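PDB 3I3F: hypothetical protein from Giardia lamblia, which is of unknown function but belongs to the YjgF-like (endoribonuclease L-PSP) family and assembles as a trimer that binds pentanoic acid. Local coordinates for residues C20-K25 with I68-E73; E58-Q63 with G128-V133; S84-L89 with V133-A138. One frame throughout, in Å; residues are numbered along the deposited sequence. Where two conformers were deposited one is given.

Overall arrangement
Contacts 1 and 2 attach a loop and a strand to the same helix, and contact 3 lies in the sheet which that helix covers. Contact 1 rests the 20-25 loop on the last turns of helix 56-74, contact 2 ties an earlier part of it to the start of strand 131-139, and contact 3 pairs that strand with strand 82-90. Contact 1 is centred about 15 Å from each of the others; contacts 2 and 3, sharing Val133, about 13 Å apart. Contact 1 interlaces with contact 2 along the chain but closes before contact 3 opens. Ile68 packing on Val133 joins all three. The sheet's other face meets the trimer: contact 3 reaches both other subunits, and contact 2 touches one through Glu132.

Contact 1: C20-K25 with I68-E73; sequences CPDVVK and IRKCLE
The type I beta turn from Cys20 to Val23, in the loop between strands 16-18 and 32-35, sets Cys20, Asp22 and Val23 against Lys70 and Cys71 of helix 56-74. The turn is closed by the bond from Val23 N to Cys20 O, 3.1 Å. Val23 makes most of the apolar contact: its CG2 lies 3.6 Å from Lys70 CB, and its CG1 is 3.8 Å from Cys71 SG. Cys71 SG, anti to its carbonyl carbon (chi1 -74°), is thus met by both branches of the valine. Cys20 CB approaches Cys71 more loosely, 4.5 Å from its SG. In the fold, this places the connection between the two strands on helix 56-74, whose Leu72 and Ile68 turn instead to the sheet. On the more exposed side Lys70, extended beyond CG, reaches past Val23 to a salt bridge, NZ to Asp22 OD2 2.9 Å. The amine comes from above the carboxylate plane, 52° out of it. Asp22 was modelled in two conformers, and the bridge is described for one, so it may not be permanent. A water takes a hydrogen bond from Lys70 NZ at 3.2 Å and lies 2.8 Å from Asp22 O. Asp66, one turn back on the helix, is a second salt-bridge partner of Lys70 NZ.

Contact 2: E58-Q63 with G128-V133; sequences EEQTRQ and GLLVEV
Gln60 meets the backbone of the 128-133 segment with both ends of its amide, an example of a side chain reading two peptide groups at once. Its OE1 accepts from Leu130 N at 2.9 Å in a nearly straight bond (167° at the hydrogen), while its NE2 donates to Gly128 O at 3.2 Å, with the acceptor close to the amide plane. The Gln60 chain, extended beyond CG, crosses the Leu130 side chain at about a right angle, and Leu130 CB comes within 3.6 Å of OE1. A water donates to Gln60 OE1 at 2.8 Å and also to Val131 O, carrying the amide's grip to the first residue of the strand. Beside this polar patch, Val131 CG1 rests 3.9 Å from Thr61 OG1 and 4.1 Å from Gln60 CB. The hydroxyl of Thr61 is itself bonded to Leu57 O one helical turn back, and Phe101 of helix 95-108 packs on both Thr61 and Val131. Further out, His54 O is a second acceptor for Gln60 NE2. The Glu132 side chain sets off away from the helix, and the residue touches the bound pentanoic acid and Cys119 of the second subunit. With two bonds at the oxygen and two at the nitrogen, the buried Gln60 amide has its rotation fixed and its polarity satisfied, so it docks helix 56-74 on the approach to strand 131-139 without a charged group.

Contact 3: S84-L89 with V133-A138; sequences SLNIFL and VVNVVA
Val134 CG2 fits a hollow bounded by Asn86 CB, 3.6 Å away, and Phe88 CE2, 3.7 Å away, a case of a branched side chain lodging between two residues on the same face of the adjacent strand. The Phe88 and Val134 side chains cross at about a right angle. On the other surface of the sheet, Leu85 CB is the bump: it sits 3.9 Å from Val136 CG2 and 4.3 Å from Val133 CG1, while Ile87 touches Val133 more loosely. This surface is covered by the helices, Phe101 and Tyr105 lying on the strand 82-90 side, Phe65 and Ile68 on Val133. The strands run antiparallel, and Ser84 with Val137 and Asn86 with Val134 are hydrogen-bonded pairs, Asn86 N to Val134 O being 2.8 Å. Between the pairs a beta bulge shifts the register by one: Asn135 and Val136 both lie opposite Leu85, and Asn135 takes left-handed angles (phi 53°, psi 38°). Its side chain, starting toward strand 82-90, crosses that of Asn86 obliquely. Asn135 ND2 gives a straight bond to Asn86 OD1, 2.8 Å, from above that carbonyl plane, the two amides standing 84° apart. Asn86 ND2 donates to Leu85 O at 3.0 Å, again from above the carbonyl plane and off its lone pairs. Beside the bulge a water donates to Asn135 O and is hydrogen-bonded to Ser84 OG at 2.7 Å. At the centre of the trimer, Asn86 OD1 also accepts from Asn135 ND2 of the third subunit, and Asn135 ND2 reaches Asn86 OD1 of the second subunit.

Contact 1: C20-K25 with I68-E73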
loop_
_atom_site.group_PDB
_atom_site.type_symbol
_atom_site.label_atom_id
_atom_site.label_comp_id
_atom_site.label_asym_id
_atom_site.label_seq_id
_atom_site.Cartn_x
_atom_site.Cartn_y
_atom_site.Cartn_z
ATOM N N CYS A 20 -10.330 -8.172 17.305
ATOM C CA CYS A 20 -10.967 -7.402 18.359
ATOM C C CYS A 20 -12.465 -7.694 18.322
ATOM O O CYS A 20 -13.115 -7.445 17.304
ATOM C CB CYS A 20 -10.721 -5.910 18.152
ATOM S SG CYS A 20 -11.554 -4.865 19.355
ATOM N N PRO A 21 -13.022 -8.227 19.424
ATOM C CA PRO A 21 -14.439 -8.600 19.408
ATOM C C PRO A 21 -15.427 -7.432 19.277
ATOM O O PRO A 21 -16.600 -7.676 19.001
ATOM C CB PRO A 21 -14.632 -9.326 20.746
ATOM C CG PRO A 21 -13.538 -8.858 21.610
ATOM C CD PRO A 21 -12.382 -8.540 20.715
ATOM N N ASP A 22 -14.957 -6.194 19.462
ATOM C CA ASP A 22 -15.822 -5.013 19.366
ATOM C C ASP A 22 -15.740 -4.348 17.989
ATOM O O ASP A 22 -16.317 -3.279 17.775
ATOM C CB ASP A 22 -15.466 -3.998 20.459
ATOM C CG ASP A 22 -16.545 -2.942 20.652
ATOM O OD1 ASP A 22 -17.725 -3.231 20.363
ATOM O OD2 ASP A 22 -16.211 -1.820 21.088
ATOM N N VAL A 23 -15.031 -4.978 17.053
ATOM C CA VAL A 23 -14.910 -4.452 15.693
ATOM C C VAL A 23 -15.311 -5.525 14.683
ATOM O O VAL A 23 -14.939 -6.694 14.821
ATOM C CB VAL A 23 -13.474 -3.956 15.401
ATOM C CG1 VAL A 23 -13.359 -3.436 13.969
ATOM C CG2 VAL A 23 -13.074 -2.872 16.399
ATOM N N VAL A 24 -16.074 -5.119 13.670
ATOM C CA VAL A 24 -16.529 -6.026 12.620
ATOM C C VAL A 24 -15.360 -6.794 11.991
ATOM O O VAL A 24 -14.277 -6.242 11.772
ATOM C CB VAL A 24 -17.324 -5.269 11.522
ATOM C CG1 VAL A 24 -16.434 -4.275 10.779
ATOM C CG2 VAL A 24 -17.969 -6.245 10.549
ATOM N N LYS A 25 -15.597 -8.075 11.725
ATOM C CA LYS A 25 -14.604 -8.971 11.146
ATOM C C LYS A 25 -15.164 -9.506 9.831
ATOM O O LYS A 25 -16.294 -9.990 9.790
ATOM C CB LYS A 25 -14.318 -10.118 12.124
ATOM C CG LYS A 25 -13.408 -11.224 11.594
ATOM C CD LYS A 25 -12.009 -10.717 11.306
ATOM C CE LYS A 25 -11.076 -11.847 10.896
ATOM N NZ LYS A 25 -11.435 -12.435 9.575
ATOM N N ILE A 68 -10.385 1.450 13.715
ATOM C CA ILE A 68 -8.923 1.462 13.724
ATOM C C ILE A 68 -8.376 1.667 15.137
ATOM O O ILE A 68 -7.472 0.950 15.563
ATOM C CB ILE A 68 -8.363 2.547 12.774
ATOM C CG1 ILE A 68 -8.624 2.156 11.317
ATOM C CG2 ILE A 68 -6.868 2.744 12.994
ATOM C CD1 ILE A 68 -8.419 3.279 10.330
ATOM N N ARG A 69 -8.936 2.630 15.866
ATOM C CA ARG A 69 -8.513 2.896 17.244
ATOM C C ARG A 69 -8.675 1.655 18.124
ATOM O O ARG A 69 -7.752 1.276 18.845
ATOM C CB ARG A 69 -9.312 4.059 17.841
ATOM C CG ARG A 69 -8.878 4.457 19.256
ATOM C CD ARG A 69 -9.815 5.484 19.882
ATOM N NE ARG A 69 -11.185 4.985 20.010
ATOM C CZ ARG A 69 -11.613 4.139 20.949
ATOM N NH1 ARG A 69 -10.788 3.666 21.880
ATOM N NH2 ARG A 69 -12.887 3.759 20.957
ATOM N N LYS A 70 -9.848 1.031 18.062
ATOM C CA LYS A 70 -10.131 -0.151 18.875
ATOM C C LYS A 70 -9.211 -1.320 18.526
ATOM O O LYS A 70 -8.698 -1.993 19.418
ATOM C CB LYS A 70 -11.596 -0.570 18.734
ATOM C CG LYS A 70 -12.571 0.374 19.416
ATOM C CD LYS A 70 -13.997 -0.114 19.271
ATOM C CE LYS A 70 -14.988 0.876 19.856
ATOM N NZ LYS A 70 -16.383 0.592 19.417
ATOM N N CYS A 71 -8.998 -1.557 17.235
ATOM C CA CYS A 71 -8.096 -2.625 16.801
ATOM C C CYS A 71 -6.675 -2.400 17.309
ATOM O O CYS A 71 -6.051 -3.318 17.843
ATOM C CB CYS A 71 -8.080 -2.747 15.276
ATOM S SG CYS A 71 -9.558 -3.498 14.578
ATOM N N LEU A 72 -6.165 -1.180 17.147
ATOM C CA LEU A 72 -4.801 -0.867 17.567
ATOM C C LEU A 72 -4.622 -0.991 19.080
ATOM O O LEU A 72 -3.627 -1.546 19.538
ATOM C CB LEU A 72 -4.384 0.529 17.089
ATOM C CG LEU A 72 -4.189 0.659 15.575
ATOM C CD1 LEU A 72 -3.887 2.097 15.189
ATOM C CD2 LEU A 72 -3.079 -0.263 15.094
ATOM N N GLU A 73 -5.583 -0.495 19.853
ATOM C CA GLU A 73 -5.497 -0.590 21.314
ATOM C C GLU A 73 -5.571 -2.047 21.782
ATOM O O GLU A 73 -4.860 -2.446 22.705
ATOM C CB GLU A 73 -6.565 0.283 21.979
ATOM C CG GLU A 73 -6.251 1.774 21.836
ATOM C CD GLU A 73 -7.303 2.692 22.432
ATOM O OE1 GLU A 73 -8.269 2.196 23.048
ATOM O OE2 GLU A 73 -7.157 3.924 22.280
HETATM O O HOH W 1 -16.332 -0.755 16.547
#

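Contact 2: E58-Q63 with G128-V133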
loop_
_atom_site.group_PDB
_atom_site.type_symbol
_atom_site.label_atom_id
_atom_site.label_comp_id
_atom_site.label_asym_id
_atom_site.label_seq_id
_atom_site.Cartn_x
_atom_site.Cartn_y
_atom_site.Cartn_z
ATOM N N GLU A 58 -19.487 11.354 6.548
ATOM C CA GLU A 58 -19.066 11.718 7.898
ATOM C C GLU A 58 -19.158 10.547 8.880
ATOM O O GLU A 58 -18.187 10.237 9.570
ATOM C CB GLU A 58 -19.867 12.918 8.411
ATOM C CG GLU A 58 -19.547 13.296 9.849
ATOM C CD GLU A 58 -19.899 14.733 10.193
ATOM O OE1 GLU A 58 -20.397 15.477 9.320
ATOM O OE2 GLU A 58 -19.663 15.123 11.355
ATOM N N GLU A 59 -20.317 9.897 8.937
ATOM C CA GLU A 59 -20.517 8.792 9.875
ATOM C C GLU A 59 -19.682 7.560 9.513
ATOM O O GLU A 59 -19.195 6.864 10.403
ATOM C CB GLU A 59 -22.003 8.438 9.994
ATOM C CG GLU A 59 -22.861 9.568 10.573
ATOM C CD GLU A 59 -22.414 10.016 11.959
ATOM O OE1 GLU A 59 -22.013 9.157 12.771
ATOM O OE2 GLU A 59 -22.467 11.234 12.236
ATOM N N GLN A 60 -19.505 7.295 8.221
ATOM C CA GLN A 60 -18.600 6.220 7.801
ATOM C C GLN A 60 -17.159 6.522 8.207
ATOM O O GLN A 60 -16.437 5.625 8.638
ATOM C CB GLN A 60 -18.678 5.969 6.293
ATOM C CG GLN A 60 -19.934 5.226 5.866
ATOM C CD GLN A 60 -19.906 4.782 4.413
ATOM O OE1 GLN A 60 -18.840 4.584 3.826
ATOM N NE2 GLN A 60 -21.086 4.612 3.828
ATOM N N THR A 61 -16.751 7.784 8.080
ATOM C CA THR A 61 -15.400 8.195 8.452
ATOM C C THR A 61 -15.162 8.035 9.952
ATOM O O THR A 61 -14.145 7.476 10.361
ATOM C CB THR A 61 -15.116 9.649 8.023
ATOM O OG1 THR A 61 -15.209 9.746 6.597
ATOM C CG2 THR A 61 -13.726 10.088 8.468
ATOM N N ARG A 62 -16.103 8.503 10.769
ATOM C CA ARG A 62 -15.978 8.388 12.221
ATOM C C ARG A 62 -15.926 6.922 12.658
ATOM O O ARG A 62 -15.123 6.549 13.509
ATOM C CB ARG A 62 -17.132 9.110 12.925
ATOM C CG ARG A 62 -17.085 10.626 12.791
ATOM C CD ARG A 62 -18.250 11.289 13.513
ATOM N NE ARG A 62 -18.231 12.744 13.378
ATOM C CZ ARG A 62 -17.494 13.556 14.132
ATOM N NH1 ARG A 62 -16.709 13.055 15.076
ATOM N NH2 ARG A 62 -17.540 14.869 13.942
ATOM N N GLN A 63 -16.784 6.094 12.066
ATOM C CA GLN A 63 -16.818 4.669 12.390
ATOM C C GLN A 63 -15.526 3.962 11.965
ATOM O O GLN A 63 -15.026 3.101 12.688
ATOM C CB GLN A 63 -18.034 3.994 11.747
ATOM C CG GLN A 63 -18.214 2.528 12.129
ATOM C CD GLN A 63 -18.531 2.346 13.600
ATOM O OE1 GLN A 63 -19.533 2.862 14.093
ATOM N NE2 GLN A 63 -17.680 1.613 14.307
ATOM N N GLY A 128 -21.602 0.592 -1.565
ATOM C CA GLY A 128 -22.009 1.425 -0.429
ATOM C C GLY A 128 -20.890 2.159 0.293
ATOM O O GLY A 128 -21.151 3.118 1.025
ATOM N N LEU A 129 -19.647 1.721 0.095
ATOM C CA LEU A 129 -18.505 2.294 0.804
ATOM C C LEU A 129 -18.101 3.636 0.201
ATOM O O LEU A 129 -17.882 3.738 -1.008
ATOM C CB LEU A 129 -17.309 1.339 0.762
ATOM C CG LEU A 129 -17.511 -0.056 1.356
ATOM C CD1 LEU A 129 -16.233 -0.872 1.224
ATOM C CD2 LEU A 129 -17.944 0.028 2.809
ATOM N N LEU A 130 -18.007 4.658 1.052
ATOM C CA LEU A 130 -17.594 5.998 0.630
ATOM C C LEU A 130 -16.128 6.274 0.954
ATOM O O LEU A 130 -15.507 7.146 0.346
ATOM C CB LEU A 130 -18.474 7.055 1.301
ATOM C CG LEU A 130 -19.976 6.924 1.029
ATOM C CD1 LEU A 130 -20.758 7.923 1.866
ATOM C CD2 LEU A 130 -20.279 7.108 -0.451
ATOM N N VAL A 131 -15.590 5.535 1.924
ATOM C CA VAL A 131 -14.207 5.679 2.351
ATOM C C VAL A 131 -13.688 4.333 2.848
ATOM O O VAL A 131 -14.445 3.523 3.392
ATOM C CB VAL A 131 -14.069 6.742 3.475
ATOM C CG1 VAL A 131 -14.977 6.405 4.654
ATOM C CG2 VAL A 131 -12.619 6.870 3.930
ATOM N N GLU A 132 -12.401 4.095 2.637
ATOM C CA GLU A 132 -11.739 2.916 3.172
ATOM C C GLU A 132 -10.310 3.285 3.528
ATOM O O GLU A 132 -9.622 3.942 2.745
ATOM C CB GLU A 132 -11.757 1.775 2.156
ATOM C CG GLU A 132 -11.175 0.473 2.697
ATOM C CD GLU A 132 -11.407 -0.720 1.794
ATOM O OE1 GLU A 132 -12.152 -0.598 0.796
ATOM O OE2 GLU A 132 -10.840 -1.793 2.096
ATOM N N VAL A 133 -9.877 2.880 4.716
ATOM C CA VAL A 133 -8.520 3.150 5.177
ATOM C C VAL A 133 -7.765 1.829 5.232
ATOM O O VAL A 133 -8.204 0.879 5.887
ATOM C CB VAL A 133 -8.518 3.851 6.546
ATOM C CG1 VAL A 133 -7.095 4.049 7.047
ATOM C CG2 VAL A 133 -9.241 5.187 6.446
HETATM O O HOH W 2 -16.711 3.052 4.804
#

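Contact 3: S84-L89 with V133-A138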
loop_
_atom_site.group_PDB
_atom_site.type_symbol
_atom_site.label_atom_id
_atom_site.label_comp_id
_atom_site.label_asym_id
_atom_site.label_seq_id
_atom_site.Cartn_x
_atom_site.Cartn_y
_atom_site.Cartn_z
ATOM N N SER A 84 2.108 4.874 9.320
ATOM C CA SER A 84 1.643 5.106 7.960
ATOM C C SER A 84 0.244 4.533 7.751
ATOM O O SER A 84 -0.135 3.554 8.396
ATOM C CB SER A 84 2.623 4.463 6.973
ATOM O OG SER A 84 2.265 4.728 5.628
ATOM N N LEU A 85 -0.521 5.168 6.866
ATOM C CA LEU A 85 -1.811 4.640 6.423
ATOM C C LEU A 85 -2.122 5.158 5.022
ATOM O O LEU A 85 -1.510 6.122 4.561
ATOM C CB LEU A 85 -2.931 4.999 7.410
ATOM C CG LEU A 85 -3.262 6.472 7.673
ATOM C CD1 LEU A 85 -4.064 7.073 6.532
ATOM C CD2 LEU A 85 -4.030 6.604 8.979
ATOM N N ASN A 86 -3.045 4.489 4.338
ATOM C CA ASN A 86 -3.508 4.907 3.017
ATOM C C ASN A 86 -5.010 5.126 3.069
ATOM O O ASN A 86 -5.721 4.400 3.765
ATOM C CB ASN A 86 -3.254 3.831 1.956
ATOM C CG ASN A 86 -1.782 3.498 1.745
ATOM O OD1 ASN A 86 -1.476 2.550 1.021
ATOM N ND2 ASN A 86 -0.877 4.259 2.350
ATOM N N ILE A 87 -5.492 6.100 2.307
ATOM C CA ILE A 87 -6.920 6.368 2.214
ATOM C C ILE A 87 -7.393 6.161 0.781
ATOM O O ILE A 87 -6.789 6.679 -0.159
ATOM C CB ILE A 87 -7.246 7.810 2.637
ATOM C CG1 ILE A 87 -6.818 8.053 4.087
ATOM C CG2 ILE A 87 -8.739 8.093 2.477
ATOM C CD1 ILE A 87 -6.451 9.476 4.364
ATOM N N PHE A 88 -8.461 5.384 0.627
ATOM C CA PHE A 88 -9.195 5.309 -0.628
ATOM C C PHE A 88 -10.543 5.979 -0.409
ATOM O O PHE A 88 -11.330 5.538 0.427
ATOM C CB PHE A 88 -9.409 3.856 -1.068
ATOM C CG PHE A 88 -8.173 3.187 -1.609
ATOM C CD1 PHE A 88 -7.535 3.683 -2.739
ATOM C CD2 PHE A 88 -7.666 2.042 -1.008
ATOM C CE1 PHE A 88 -6.397 3.063 -3.248
ATOM C CE2 PHE A 88 -6.532 1.415 -1.513
ATOM C CZ PHE A 88 -5.898 1.928 -2.633
ATOM N N LEU A 89 -10.792 7.063 -1.137
ATOM C CA LEU A 89 -12.102 7.704 -1.141
ATOM C C LEU A 89 -12.851 7.237 -2.378
ATOM O O LEU A 89 -12.248 7.007 -3.423
ATOM C CB LEU A 89 -11.963 9.227 -1.152
ATOM C CG LEU A 89 -11.322 9.857 0.087
ATOM C CD1 LEU A 89 -11.180 11.360 -0.096
ATOM C CD2 LEU A 89 -12.125 9.542 1.343
ATOM N N VAL A 133 -9.877 2.880 4.716
ATOM C CA VAL A 133 -8.520 3.150 5.177
ATOM C C VAL A 133 -7.765 1.829 5.232
ATOM O O VAL A 133 -8.204 0.879 5.887
ATOM C CB VAL A 133 -8.518 3.851 6.546
ATOM C CG1 VAL A 133 -7.095 4.049 7.047
ATOM C CG2 VAL A 133 -9.241 5.187 6.446
ATOM N N VAL A 134 -6.639 1.773 4.525
ATOM C CA VAL A 134 -5.895 0.533 4.340
ATOM C C VAL A 134 -4.419 0.735 4.657
ATOM O O VAL A 134 -3.956 1.866 4.817
ATOM C CB VAL A 134 -6.048 -0.004 2.895
ATOM C CG1 VAL A 134 -7.524 -0.135 2.522
ATOM C CG2 VAL A 134 -5.326 0.892 1.898
ATOM N N ASN A 135 -3.690 -0.373 4.756
ATOM C CA ASN A 135 -2.252 -0.350 5.025
ATOM C C ASN A 135 -1.877 0.464 6.264
ATOM O O ASN A 135 -0.853 1.152 6.280
ATOM C CB ASN A 135 -1.485 0.145 3.792
ATOM C CG ASN A 135 -1.599 -0.805 2.620
ATOM O OD1 ASN A 135 -1.582 -2.022 2.796
ATOM N ND2 ASN A 135 -1.719 -0.259 1.417
ATOM N N VAL A 136 -2.702 0.378 7.305
ATOM C CA VAL A 136 -2.357 0.979 8.585
ATOM C C VAL A 136 -1.217 0.169 9.182
ATOM O O VAL A 136 -1.345 -1.043 9.368
ATOM C CB VAL A 136 -3.544 0.999 9.565
ATOM C CG1 VAL A 136 -3.090 1.450 10.952
ATOM C CG2 VAL A 136 -4.642 1.908 9.041
ATOM N N VAL A 137 -0.102 0.845 9.441
ATOM C CA VAL A 137 1.072 0.247 10.062
ATOM C C VAL A 137 1.383 1.058 11.314
ATOM O O VAL A 137 1.486 2.286 11.253
ATOM C CB VAL A 137 2.284 0.271 9.107
ATOM C CG1 VAL A 137 3.499 -0.395 9.752
ATOM C CG2 VAL A 137 1.932 -0.412 7.788
ATOM N N ALA A 138 1.518 0.374 12.447
ATOM C CA ALA A 138 1.728 1.034 13.733
ATOM C C ALA A 138 2.737 0.273 14.581
ATOM O O ALA A 138 2.898 -0.936 14.434
ATOM C CB ALA A 138 0.408 1.152 14.478
HETATM O O HOH W 3 0.938 2.533 4.853
#